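Long-range contacts in beta-phosphoglucomutase (Clostridium difficile, PDB 4GIB), which probably interconverts beta-D-glucose 1-phosphate and beta-D-glucose 6-phosphate as a magnesium-dependent phosphomutase of the HAD-like superfamily: residues S107-I112 and A144-N149; N189-E194 and N207-G212; I57-K62 and D77-F82; F159-G164 and P173-M178. One frame throughout, in Å; residues are numbered along the deposited sequence.

Interaction 1. Residues S107-I112 and A144-N149; sequences SLIDEI and AINVLN
Val-147 gives up the most surface here, holding its two methyls against two isoleucines of the other segment. CG2 meets CD1 of Ile-109 at 3.8 Å, the two side chains crossing at about a right angle, while CG1 lies at a looser 4.4 Å from CD1 of Ile-112. Ile-109 reaches this far because its CG1 sits between the backbone N and the carbonyl carbon (chi1 59°) and the chain then runs straight out to CD1. The same methyl also passes 4.0 Å from ND2 of Asn-146, so that the amide lies beside the apolar patch. Asn-146 carries the polar half of the contact: with CG anti to the backbone N (chi1 -170°), its ND2 donates to OD1 of Asp-110 at 3.2 Å. The N-H enters on the syn side of the carboxylate, modestly out of its plane, and the amide and carboxylate planes stand almost perpendicular, 87° apart. Both partners of this bond are partly exposed, whereas the three aliphatic side chains are buried, with Tyr-43 touching both isoleucines and Leu-33 touching Val-147. A type I turn from Ile-109 to Ile-112, closed by Ile-112 N on Ile-109 O, takes the chain out of helix 91-109. The arrangement is consistent with the junction in cap-bearing HAD phosphotransferases where the helical cap returns to the Rossmann-like core, here meeting core helix 144-151.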
loop_
_atom_site.group_PDB
_atom_site.type_symbol
_atom_site.label_atom_id
_atom_site.label_comp_id
_atom_site.label_asym_id
_atom_site.label_seq_id
_atom_site.Cartn_x
_atom_site.Cartn_y
_atom_site.Cartn_z
ATOM N N SER A 107 16.203 8.254 -5.018
ATOM C CA SER A 107 17.200 9.030 -4.331
ATOM C C SER A 107 16.684 9.467 -2.966
ATOM O O SER A 107 17.433 9.549 -2.009
ATOM C CB SER A 107 17.566 10.245 -5.175
ATOM O OG SER A 107 18.486 11.042 -4.486
ATOM N N LEU A 108 15.401 9.763 -2.880
ATOM C CA LEU A 108 14.808 10.178 -1.601
ATOM C C LEU A 108 14.674 9.014 -0.649
ATOM O O LEU A 108 15.062 9.125 0.499
ATOM C CB LEU A 108 13.445 10.833 -1.814
ATOM C CG LEU A 108 13.465 12.138 -2.624
ATOM C CD1 LEU A 108 12.052 12.603 -2.880
ATOM C CD2 LEU A 108 14.278 13.217 -1.911
ATOM N N ILE A 109 14.160 7.880 -1.119
ATOM C CA ILE A 109 13.947 6.725 -0.216
ATOM C C ILE A 109 15.215 5.998 0.192
ATOM O O ILE A 109 15.194 5.213 1.138
ATOM C CB ILE A 109 12.937 5.695 -0.763
ATOM C CG1 ILE A 109 13.393 5.135 -2.110
ATOM C CG2 ILE A 109 11.553 6.330 -0.855
ATOM C CD1 ILE A 109 12.485 4.076 -2.653
ATOM N N ASP A 110 16.317 6.242 -0.504
ATOM C CA ASP A 110 17.560 5.615 -0.120
ATOM C C ASP A 110 18.063 6.114 1.254
ATOM O O ASP A 110 18.977 5.526 1.816
ATOM C CB ASP A 110 18.605 5.710 -1.237
ATOM C CG ASP A 110 18.306 4.724 -2.412
ATOM O OD1 ASP A 110 17.162 4.195 -2.504
ATOM O OD2 ASP A 110 19.214 4.477 -3.242
ATOM N N GLU A 111 17.416 7.143 1.817
ATOM C CA GLU A 111 17.766 7.638 3.161
ATOM C C GLU A 111 16.863 7.062 4.271
ATOM O O GLU A 111 16.957 7.466 5.425
ATOM C CB GLU A 111 17.725 9.171 3.205
ATOM C CG GLU A 111 18.601 9.833 2.144
ATOM C CD GLU A 111 20.017 9.279 2.128
ATOM O OE1 GLU A 111 20.557 8.988 3.211
ATOM O OE2 GLU A 111 20.588 9.143 1.030
ATOM N N ILE A 112 15.984 6.138 3.926
ATOM C CA ILE A 112 15.119 5.503 4.922
ATOM C C ILE A 112 15.931 4.470 5.730
ATOM O O ILE A 112 16.826 3.821 5.184
ATOM C CB ILE A 112 13.888 4.845 4.237
ATOM C CG1 ILE A 112 13.047 5.922 3.514
ATOM C CG2 ILE A 112 13.034 4.137 5.244
ATOM C CD1 ILE A 112 11.857 5.370 2.702
ATOM N N ALA A 144 8.981 -1.408 -3.611
ATOM C CA ALA A 144 8.641 -1.904 -2.287
ATOM C C ALA A 144 9.779 -2.705 -1.651
ATOM O O ALA A 144 10.056 -2.547 -0.459
ATOM C CB ALA A 144 7.358 -2.717 -2.342
ATOM N N ILE A 145 10.426 -3.550 -2.452
ATOM C CA ILE A 145 11.543 -4.384 -1.991
ATOM C C ILE A 145 12.684 -3.484 -1.476
ATOM O O ILE A 145 13.158 -3.647 -0.347
ATOM C CB ILE A 145 12.036 -5.347 -3.112
ATOM C CG1 ILE A 145 10.934 -6.361 -3.462
ATOM C CG2 ILE A 145 13.319 -6.128 -2.675
ATOM C CD1 ILE A 145 11.354 -7.421 -4.470
ATOM N N ASN A 146 13.085 -2.516 -2.291
ATOM C CA ASN A 146 14.119 -1.563 -1.895
ATOM C C ASN A 146 13.771 -0.914 -0.539
ATOM O O ASN A 146 14.617 -0.798 0.344
ATOM C CB ASN A 146 14.302 -0.488 -2.991
ATOM C CG ASN A 146 15.534 0.409 -2.755
ATOM O OD1 ASN A 146 16.492 0.005 -2.099
ATOM N ND2 ASN A 146 15.507 1.619 -3.314
ATOM N N VAL A 147 12.515 -0.527 -0.359
ATOM C CA VAL A 147 12.107 0.124 0.885
ATOM C C VAL A 147 12.185 -0.813 2.101
ATOM O O VAL A 147 12.708 -0.425 3.147
ATOM C CB VAL A 147 10.699 0.715 0.778
ATOM C CG1 VAL A 147 10.274 1.318 2.124
ATOM C CG2 VAL A 147 10.646 1.754 -0.328
ATOM N N LEU A 148 11.664 -2.031 1.974
ATOM C CA LEU A 148 11.742 -3.008 3.076
ATOM C C LEU A 148 13.180 -3.321 3.483
ATOM O O LEU A 148 13.449 -3.566 4.667
ATOM C CB LEU A 148 11.049 -4.321 2.722
ATOM C CG LEU A 148 9.551 -4.262 2.468
ATOM C CD1 LEU A 148 9.050 -5.654 2.152
ATOM C CD2 LEU A 148 8.823 -3.657 3.645
ATOM N N ASN A 149 14.095 -3.353 2.516
ATOM C CA ASN A 149 15.503 -3.622 2.831
ATOM C C ASN A 149 16.143 -2.471 3.624
ATOM O O ASN A 149 16.933 -2.712 4.519
ATOM C CB ASN A 149 16.300 -4.000 1.580
ATOM C CG ASN A 149 16.084 -5.479 1.179
ATOM O OD1 ASN A 149 15.432 -5.770 0.181
ATOM N ND2 ASN A 149 16.601 -6.408 1.996
#

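Interaction 2. Residues N189-E194 and N207-G212; sequences NCIGIE and NMFSVG. With NA (sodium ion), chain D; NA (sodium ion), chain C.
Cys-190 O accepts from Phe-209 N at 3.1 Å and opens a run of four backbone hydrogen bonds. Gly-192 takes part with both its polar atoms, N giving to Phe-209 O and O receiving from Val-211 N, each at 2.8 Å; Glu-194 N on Val-211 O ends the series. CA-H...O contacts fill the gaps, as from Ser-210 CA to Gly-192 O. This is parallel pairing, with Ile-191 beside Phe-209 and Ile-193 beside Val-211, inside the beta-alpha-beta unit formed by strand 190-194, helix 197-205 and strand 209-213 of the Rossmann-like sheet. A Schellman motif at Asn-207 ends the helix. Among apolar contacts, the face bearing Ile-191 is tightly packed: its CD1 comes 3.3 Å from CD2 of Phe-209, the two side chains lying side by side, and its CG2 meets CG2 of Val-211 at 3.5 Å. The extended Met-208 chain brings SD to 3.9 Å from CB of Cys-190. Two sodium ions are bound at different ends of the pair. Met-208 O binds one at 2.5 Å, with Asn-204, Asn-223 and two waters. Glu-194, bent at chi2 (57°), sends OE1 to the other at 2.2 Å, joined by Asp-32, Asp-34 O, Asp-195 and a water, probably where magnesium sits in the working enzyme; its OE2 forms a salt bridge with Lys-170.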
loop_
_atom_site.group_PDB
_atom_site.type_symbol
_atom_site.label_atom_id
_atom_site.label_comp_id
_atom_site.label_asym_id
_atom_site.label_seq_id
_atom_site.Cartn_x
_atom_site.Cartn_y
_atom_site.Cartn_z
ATOM N N ASN A 189 -9.638 -15.989 4.938
ATOM C CA ASN A 189 -8.939 -16.133 6.210
ATOM C C ASN A 189 -7.778 -15.157 6.332
ATOM O O ASN A 189 -6.918 -15.310 7.204
ATOM C CB ASN A 189 -8.460 -17.570 6.360
ATOM C CG ASN A 189 -9.610 -18.564 6.362
ATOM O OD1 ASN A 189 -9.570 -19.579 5.667
ATOM N ND2 ASN A 189 -10.665 -18.244 7.108
ATOM N N CYS A 190 -7.771 -14.148 5.460
ATOM C CA CYS A 190 -6.725 -13.143 5.440
ATOM C C CYS A 190 -7.194 -11.830 6.027
ATOM O O CYS A 190 -8.369 -11.524 5.995
ATOM C CB CYS A 190 -6.256 -12.884 4.002
ATOM S SG CYS A 190 -5.425 -14.255 3.256
ATOM N N ILE A 191 -6.246 -11.072 6.575
ATOM C CA ILE A 191 -6.500 -9.752 7.143
ATOM C C ILE A 191 -5.691 -8.832 6.248
ATOM O O ILE A 191 -4.498 -9.085 6.029
ATOM C CB ILE A 191 -5.905 -9.555 8.578
ATOM C CG1 ILE A 191 -6.281 -10.670 9.558
ATOM C CG2 ILE A 191 -6.315 -8.179 9.136
ATOM C CD1 ILE A 191 -7.538 -10.448 10.358
ATOM N N GLY A 192 -6.320 -7.789 5.724
ATOM C CA GLY A 192 -5.628 -6.801 4.896
ATOM C C GLY A 192 -5.580 -5.478 5.668
ATOM O O GLY A 192 -6.630 -5.012 6.165
ATOM N N ILE A 193 -4.379 -4.888 5.787
ATOM C CA ILE A 193 -4.182 -3.610 6.499
ATOM C C ILE A 193 -3.788 -2.464 5.541
ATOM O O ILE A 193 -2.861 -2.600 4.732
ATOM C CB ILE A 193 -3.161 -3.751 7.629
ATOM C CG1 ILE A 193 -3.574 -4.937 8.524
ATOM C CG2 ILE A 193 -3.039 -2.443 8.381
ATOM C CD1 ILE A 193 -2.913 -4.988 9.853
ATOM N N GLU A 194 -4.462 -1.319 5.684
ATOM C CA GLU A 194 -4.297 -0.209 4.745
ATOM C C GLU A 194 -4.696 1.153 5.352
ATOM O O GLU A 194 -5.384 1.198 6.379
ATOM C CB GLU A 194 -5.176 -0.571 3.545
ATOM C CG GLU A 194 -5.227 0.344 2.406
ATOM C CD GLU A 194 -3.883 0.629 1.797
ATOM O OE1 GLU A 194 -3.009 1.172 2.525
ATOM O OE2 GLU A 194 -3.719 0.363 0.578
ATOM N N ASN A 207 -12.460 -10.215 -0.673
ATOM C CA ASN A 207 -13.167 -11.011 0.341
ATOM C C ASN A 207 -12.338 -11.259 1.596
ATOM O O ASN A 207 -12.407 -12.330 2.181
ATOM C CB ASN A 207 -13.715 -12.325 -0.253
ATOM C CG ASN A 207 -14.836 -12.090 -1.250
ATOM O OD1 ASN A 207 -15.462 -11.028 -1.257
ATOM N ND2 ASN A 207 -15.106 -13.086 -2.091
ATOM N N MET A 208 -11.580 -10.244 2.012
ATOM C CA MET A 208 -10.726 -10.310 3.198
ATOM C C MET A 208 -11.229 -9.369 4.292
ATOM O O MET A 208 -12.056 -8.490 4.038
ATOM C CB MET A 208 -9.292 -9.892 2.847
ATOM C CG MET A 208 -8.679 -10.614 1.664
ATOM S SD MET A 208 -6.982 -10.034 1.410
ATOM C CE MET A 208 -6.369 -11.192 0.186
ATOM N N PHE A 209 -10.705 -9.552 5.502
ATOM C CA PHE A 209 -11.045 -8.703 6.636
ATOM C C PHE A 209 -10.217 -7.433 6.472
ATOM O O PHE A 209 -9.004 -7.499 6.407
ATOM C CB PHE A 209 -10.745 -9.431 7.948
ATOM C CG PHE A 209 -11.006 -8.621 9.183
ATOM C CD1 PHE A 209 -12.285 -8.217 9.506
ATOM C CD2 PHE A 209 -9.981 -8.322 10.055
ATOM C CE1 PHE A 209 -12.537 -7.488 10.669
ATOM C CE2 PHE A 209 -10.218 -7.602 11.219
ATOM C CZ PHE A 209 -11.496 -7.179 11.524
ATOM N N SER A 210 -10.878 -6.278 6.370
ATOM C CA SER A 210 -10.165 -5.037 6.120
ATOM C C SER A 210 -9.929 -4.241 7.404
ATOM O O SER A 210 -10.843 -4.067 8.217
ATOM C CB SER A 210 -10.915 -4.197 5.082
ATOM O OG SER A 210 -12.204 -3.782 5.558
ATOM N N VAL A 211 -8.685 -3.803 7.592
ATOM C CA VAL A 211 -8.302 -2.975 8.742
ATOM C C VAL A 211 -7.773 -1.648 8.200
ATOM O O VAL A 211 -6.785 -1.612 7.432
ATOM C CB VAL A 211 -7.222 -3.633 9.603
ATOM C CG1 VAL A 211 -6.898 -2.752 10.829
ATOM C CG2 VAL A 211 -7.661 -5.037 10.035
ATOM N N GLY A 212 -8.457 -0.569 8.576
ATOM C CA GLY A 212 -8.098 0.776 8.152
ATOM C C GLY A 212 -7.388 1.527 9.266
ATOM O O GLY A 212 -7.727 1.389 10.454
HETATM NA NA NA D . -1.450 2.693 2.049
HETATM NA NA NA C . -14.269 -7.424 4.273
HETATM O O HOH W 1 -16.416 -6.660 3.807
HETATM O O HOH W 2 -15.094 -8.229 2.192
HETATM O O HOH W 3 -1.310 3.824 0.211
#

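Interaction 3. Residues I57-K62 and D77-F82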
loop_
_atom_site.group_PDB
_atom_site.type_symbol
_atom_site.label_atom_id
_atom_site.label_comp_id
_atom_site.label_asym_id
_atom_site.label_seq_id
_atom_site.Cartn_x
_atom_site.Cartn_y
_atom_site.Cartn_z
ATOM N N ILE A 57 1.659 21.588 -14.751
ATOM C CA ILE A 57 0.712 21.063 -13.796
ATOM C C ILE A 57 1.332 21.142 -12.407
ATOM O O ILE A 57 2.453 20.688 -12.192
ATOM C CB ILE A 57 0.371 19.589 -14.134
ATOM C CG1 ILE A 57 -0.204 19.481 -15.549
ATOM C CG2 ILE A 57 -0.619 19.036 -13.142
ATOM C CD1 ILE A 57 -0.456 18.038 -16.030
ATOM N N ASP A 58 0.632 21.756 -11.468
ATOM C CA ASP A 58 1.143 21.825 -10.104
ATOM C C ASP A 58 0.126 21.157 -9.192
ATOM O O ASP A 58 -0.943 21.696 -8.908
ATOM C CB ASP A 58 1.532 23.260 -9.662
ATOM C CG ASP A 58 0.381 24.240 -9.704
ATOM O OD1 ASP A 58 -0.687 23.886 -10.248
ATOM O OD2 ASP A 58 0.557 25.379 -9.195
ATOM N N ILE A 59 0.473 19.944 -8.791
ATOM C CA ILE A 59 -0.355 19.125 -7.934
ATOM C C ILE A 59 -0.175 19.593 -6.487
ATOM O O ILE A 59 0.854 20.191 -6.140
ATOM C CB ILE A 59 0.010 17.614 -8.095
ATOM C CG1 ILE A 59 1.441 17.320 -7.622
ATOM C CG2 ILE A 59 -0.126 17.188 -9.547
ATOM C CD1 ILE A 59 1.892 15.896 -7.884
ATOM N N ASP A 60 -1.185 19.347 -5.662
ATOM C CA ASP A 60 -1.160 19.739 -4.252
ATOM C C ASP A 60 -1.404 18.510 -3.395
ATOM O O ASP A 60 -1.917 17.509 -3.885
ATOM C CB ASP A 60 -2.217 20.813 -3.970
ATOM C CG ASP A 60 -3.634 20.362 -4.328
ATOM O OD1 ASP A 60 -3.813 19.219 -4.786
ATOM O OD2 ASP A 60 -4.578 21.164 -4.153
ATOM N N THR A 61 -1.066 18.586 -2.112
ATOM C CA THR A 61 -1.228 17.427 -1.221
ATOM C C THR A 61 -2.684 16.901 -1.164
ATOM O O THR A 61 -2.940 15.830 -0.607
ATOM C CB THR A 61 -0.691 17.707 0.204
ATOM O OG1 THR A 61 -0.496 16.462 0.892
ATOM C CG2 THR A 61 -1.640 18.626 0.996
ATOM N N LYS A 62 -3.626 17.658 -1.739
ATOM C CA LYS A 62 -5.023 17.235 -1.809
ATOM C C LYS A 62 -5.242 16.352 -3.045
ATOM O O LYS A 62 -5.782 15.247 -2.930
ATOM C CB LYS A 62 -5.965 18.442 -1.814
ATOM C CG LYS A 62 -5.921 19.243 -0.509
ATOM C CD LYS A 62 -6.962 20.359 -0.470
ATOM C CE LYS A 62 -6.916 21.107 0.860
ATOM N NZ LYS A 62 -7.980 22.153 0.979
ATOM N N ASP A 77 -0.431 9.108 -15.645
ATOM C CA ASP A 77 -1.625 9.384 -16.477
ATOM C C ASP A 77 -2.651 10.241 -15.741
ATOM O O ASP A 77 -3.273 11.125 -16.341
ATOM C CB ASP A 77 -2.307 8.082 -16.972
ATOM C CG ASP A 77 -1.719 7.548 -18.272
ATOM O OD1 ASP A 77 -0.813 8.186 -18.860
ATOM O OD2 ASP A 77 -2.187 6.491 -18.738
ATOM N N ARG A 78 -2.849 9.975 -14.456
ATOM C CA ARG A 78 -3.760 10.787 -13.665
ATOM C C ARG A 78 -3.233 12.228 -13.510
ATOM O O ARG A 78 -4.004 13.178 -13.518
ATOM C CB ARG A 78 -4.020 10.150 -12.299
ATOM C CG ARG A 78 -4.770 8.851 -12.402
ATOM C CD ARG A 78 -5.108 8.273 -11.056
ATOM N NE ARG A 78 -5.671 6.942 -11.214
ATOM C CZ ARG A 78 -6.174 6.210 -10.227
ATOM N NH1 ARG A 78 -6.195 6.678 -8.980
ATOM N NH2 ARG A 78 -6.661 5.001 -10.491
ATOM N N ILE A 79 -1.925 12.395 -13.381
ATOM C CA ILE A 79 -1.371 13.738 -13.285
ATOM C C ILE A 79 -1.621 14.476 -14.601
ATOM O O ILE A 79 -2.092 15.608 -14.603
ATOM C CB ILE A 79 0.134 13.731 -12.970
ATOM C CG1 ILE A 79 0.380 13.115 -11.585
ATOM C CG2 ILE A 79 0.682 15.150 -12.992
ATOM C CD1 ILE A 79 1.852 12.929 -11.256
ATOM N N LEU A 80 -1.332 13.819 -15.719
ATOM C CA LEU A 80 -1.538 14.441 -17.030
ATOM C C LEU A 80 -3.011 14.744 -17.271
ATOM O O LEU A 80 -3.344 15.780 -17.816
ATOM C CB LEU A 80 -0.952 13.569 -18.121
ATOM C CG LEU A 80 0.540 13.350 -17.936
ATOM C CD1 LEU A 80 1.053 12.382 -18.973
ATOM C CD2 LEU A 80 1.329 14.671 -17.955
ATOM N N GLU A 81 -3.873 13.817 -16.862
ATOM C CA GLU A 81 -5.321 13.985 -16.912
ATOM C C GLU A 81 -5.728 15.292 -16.270
ATOM O O GLU A 81 -6.528 16.052 -16.815
ATOM C CB GLU A 81 -5.985 12.894 -16.074
ATOM C CG GLU A 81 -7.359 13.327 -15.526
ATOM C CD GLU A 81 -7.532 12.972 -14.052
ATOM O OE1 GLU A 81 -8.571 13.359 -13.460
ATOM O OE2 GLU A 81 -6.607 12.355 -13.470
ATOM N N PHE A 82 -5.177 15.537 -15.088
ATOM C CA PHE A 82 -5.498 16.740 -14.307
ATOM C C PHE A 82 -5.283 18.011 -15.152
ATOM O O PHE A 82 -5.934 19.022 -14.921
ATOM C CB PHE A 82 -4.696 16.768 -12.998
ATOM C CG PHE A 82 -4.971 17.982 -12.134
ATOM C CD1 PHE A 82 -6.174 18.100 -11.428
ATOM C CD2 PHE A 82 -4.018 18.991 -11.999
ATOM C CE1 PHE A 82 -6.431 19.206 -10.636
ATOM C CE2 PHE A 82 -4.267 20.106 -11.204
ATOM C CZ PHE A 82 -5.478 20.214 -10.523
#
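Ile-57 presses on helix 72-82 from the loop that follows helix 41-53, a contact within the helical cap that HAD phosphomutases of this kind carry over the Rossmann-like core. The tight part lies around this one side chain. Its CD1 rests 3.3 Å from Ile-79 O and 3.9 Å from CA of Leu-80, against the helix backbone itself, because CG1 stands beside the backbone N (chi1 -58°) and continues straight outward. Alongside, CG2 of Ile-79 is shared by CG2 of Ile-57 and CG2 of Ile-59, at 4.1 Å from each. Trp-48 of helix 41-53, predicted to bind substrate, touches both Ile-59 and Ile-79, so this buried patch probably lies behind part of the substrate pocket. No hydrogen bond joins the two segments. Towards solvent the contact thins out: Asp-58 is exposed and only its O comes near the Phe-82 ring, 4.3 Å from CE2. Phe-82, exposed yet well engaged, also meets the ring of Phe-63. Its side chain and that of Ile-57 run antiparallel past one another, and CG2 of Ile-57 touches the ring edge in plane, 3.6 Å from CD2.

Interaction 4. Residues F159-G164 and P173-M178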
loop_
_atom_site.group_PDB
_atom_site.type_symbol
_atom_site.label_atom_id
_atom_site.label_comp_id
_atom_site.label_asym_id
_atom_site.label_seq_id
_atom_site.Cartn_x
_atom_site.Cartn_y
_atom_site.Cartn_z
ATOM N N PHE A 159 5.840 -13.321 1.367
ATOM C CA PHE A 159 5.584 -13.049 -0.036
ATOM C C PHE A 159 5.387 -11.554 -0.276
ATOM O O PHE A 159 4.750 -10.864 0.508
ATOM C CB PHE A 159 4.349 -13.818 -0.526
ATOM C CG PHE A 159 4.102 -13.687 -2.001
ATOM C CD1 PHE A 159 4.704 -14.558 -2.899
ATOM C CD2 PHE A 159 3.283 -12.684 -2.502
ATOM C CE1 PHE A 159 4.489 -14.435 -4.278
ATOM C CE2 PHE A 159 3.059 -12.561 -3.883
ATOM C CZ PHE A 159 3.665 -13.448 -4.767
ATOM N N ILE A 160 5.963 -11.075 -1.368
ATOM C CA ILE A 160 5.852 -9.696 -1.780
ATOM C C ILE A 160 5.258 -9.686 -3.183
ATOM O O ILE A 160 5.881 -10.170 -4.121
ATOM C CB ILE A 160 7.214 -9.011 -1.777
ATOM C CG1 ILE A 160 7.840 -9.127 -0.375
ATOM C CG2 ILE A 160 7.069 -7.535 -2.207
ATOM C CD1 ILE A 160 9.255 -8.642 -0.294
ATOM N N ALA A 161 4.040 -9.169 -3.310
ATOM C CA ALA A 161 3.366 -9.106 -4.601
ATOM C C ALA A 161 4.164 -8.216 -5.519
ATOM O O ALA A 161 4.603 -7.152 -5.128
ATOM C CB ALA A 161 1.923 -8.576 -4.458
ATOM N N ASP A 162 4.382 -8.671 -6.737
ATOM C CA ASP A 162 5.132 -7.891 -7.693
ATOM C C ASP A 162 4.177 -6.948 -8.409
ATOM O O ASP A 162 3.332 -7.387 -9.189
ATOM C CB ASP A 162 5.822 -8.819 -8.690
ATOM C CG ASP A 162 6.653 -8.076 -9.705
ATOM O OD1 ASP A 162 6.636 -6.819 -9.719
ATOM O OD2 ASP A 162 7.340 -8.764 -10.495
ATOM N N ALA A 163 4.309 -5.659 -8.129
ATOM C CA ALA A 163 3.491 -4.642 -8.775
ATOM C C ALA A 163 3.681 -4.648 -10.298
ATOM O O ALA A 163 2.775 -4.284 -11.042
ATOM C CB ALA A 163 3.825 -3.258 -8.200
ATOM N N GLY A 164 4.865 -5.058 -10.757
ATOM C CA GLY A 164 5.158 -5.132 -12.190
ATOM C C GLY A 164 4.268 -6.107 -12.946
ATOM O O GLY A 164 4.142 -6.011 -14.152
ATOM N N PRO A 173 -9.154 -5.483 -6.717
ATOM C CA PRO A 173 -8.512 -6.294 -5.673
ATOM C C PRO A 173 -7.297 -7.107 -6.099
ATOM O O PRO A 173 -6.742 -7.844 -5.284
ATOM C CB PRO A 173 -9.642 -7.218 -5.209
ATOM C CG PRO A 173 -10.535 -7.349 -6.356
ATOM C CD PRO A 173 -10.420 -6.073 -7.183
ATOM N N GLU A 174 -6.852 -6.952 -7.346
ATOM C CA GLU A 174 -5.735 -7.738 -7.855
ATOM C C GLU A 174 -4.507 -7.839 -6.925
ATOM O O GLU A 174 -4.115 -8.945 -6.532
ATOM C CB GLU A 174 -5.341 -7.203 -9.228
ATOM C CG GLU A 174 -4.280 -7.976 -9.947
ATOM C CD GLU A 174 -4.469 -7.926 -11.461
ATOM O OE1 GLU A 174 -3.485 -8.111 -12.220
ATOM O OE2 GLU A 174 -5.627 -7.720 -11.901
ATOM N N ILE A 175 -3.944 -6.696 -6.535
ATOM C CA ILE A 175 -2.709 -6.682 -5.743
ATOM C C ILE A 175 -2.811 -7.460 -4.427
ATOM O O ILE A 175 -1.807 -8.006 -3.954
ATOM C CB ILE A 175 -2.220 -5.219 -5.467
ATOM C CG1 ILE A 175 -0.706 -5.209 -5.237
ATOM C CG2 ILE A 175 -3.037 -4.559 -4.320
ATOM C CD1 ILE A 175 0.093 -5.657 -6.472
ATOM N N PHE A 176 -4.015 -7.499 -3.840
ATOM C CA PHE A 176 -4.262 -8.257 -2.617
ATOM C C PHE A 176 -4.505 -9.743 -2.892
ATOM O O PHE A 176 -4.078 -10.586 -2.102
ATOM C CB PHE A 176 -5.400 -7.648 -1.809
ATOM C CG PHE A 176 -4.989 -6.453 -1.051
ATOM C CD1 PHE A 176 -4.382 -6.596 0.190
ATOM C CD2 PHE A 176 -5.154 -5.191 -1.581
ATOM C CE1 PHE A 176 -3.978 -5.509 0.882
ATOM C CE2 PHE A 176 -4.749 -4.096 -0.887
ATOM C CZ PHE A 176 -4.162 -4.247 0.345
ATOM N N LEU A 177 -5.171 -10.062 -4.008
ATOM C CA LEU A 177 -5.362 -11.447 -4.414
ATOM C C LEU A 177 -4.001 -12.071 -4.763
ATOM O O LEU A 177 -3.788 -13.271 -4.543
ATOM C CB LEU A 177 -6.278 -11.561 -5.631
ATOM C CG LEU A 177 -7.742 -11.163 -5.538
ATOM C CD1 LEU A 177 -8.353 -11.206 -6.970
ATOM C CD2 LEU A 177 -8.532 -12.048 -4.542
ATOM N N MET A 178 -3.086 -11.268 -5.312
ATOM C CA MET A 178 -1.744 -11.753 -5.666
ATOM C C MET A 178 -0.962 -12.261 -4.465
ATOM O O MET A 178 -0.223 -13.238 -4.578
ATOM C CB MET A 178 -0.937 -10.669 -6.377
ATOM C CG MET A 178 -1.401 -10.372 -7.784
ATOM S SD MET A 178 -0.522 -8.976 -8.516
ATOM C CE MET A 178 1.157 -9.643 -8.634
#
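The Phe-159 ring meets the carbonyl of Met-178 obliquely: the oxygen lies 3.4 Å from CE2 and 3.9 Å from CZ. With CG anti to the backbone N (chi1 -174°), the ring reaches along helix 174-183, where Ser-179 and Leu-183 also touch it. The second flat group, the carboxylate of Asp-162, turns back on its own segment: OD1 accepts from Gly-164 N at 2.7 Å in an Asx turn, the N-H arriving from well above the carboxylate plane, 47° out of it. Strand 159-160 is the outermost strand at one margin of the parallel Rossmann-like sheet, bonded through its backbone to Leu-137, and helix 174-183 begins the way back to strand 190-194. Between these elements the small side chain of Ala-161 allows close approach, its CB resting 4.0 Å from both CD1 of Ile-175 and CB of Met-178. Met-178 has the most surface buried here. A bend at its thioether (chi3 66°) folds the end of the chain over the segment opposite, bringing CE to 3.2 Å from Asp-162 O. Ile-175 stretches CD1 to within 4.2 Å of CA of Ala-163, and its O accepts a hydrogen bond from Ser-138 OG. Ala-163 and Ile-175 in turn lie beside Lys-142 and Lys-170 respectively, both predicted to bind substrate; a phosphate ion, probably from the crystallisation liquor, lies about 6 Å from the side chain of Ala-163.

In the fold
Interaction 2 lies wholly in the core: it alone pairs strands, relies on backbone hydrogen bonds, and carries metal ligands. Interaction 4 reaches the same sheet at its outer strand and is only partly buried, joining strand end and loop to a helix without a hydrogen bond across; the two touch through Met-208 CE and Phe-176 O. Interaction 1, between a helix running into a turn and helix 144-151, mixes buried aliphatic contacts with one hydrogen bond between partly exposed side chains, and meets interaction 4 where Leu-148 and Ile-145 pack on Ile-160. Interaction 3 stands apart in the cap, its centre about 29 Å from that of interaction 2, and is apolar, with Asp-58 and Phe-82 exposed.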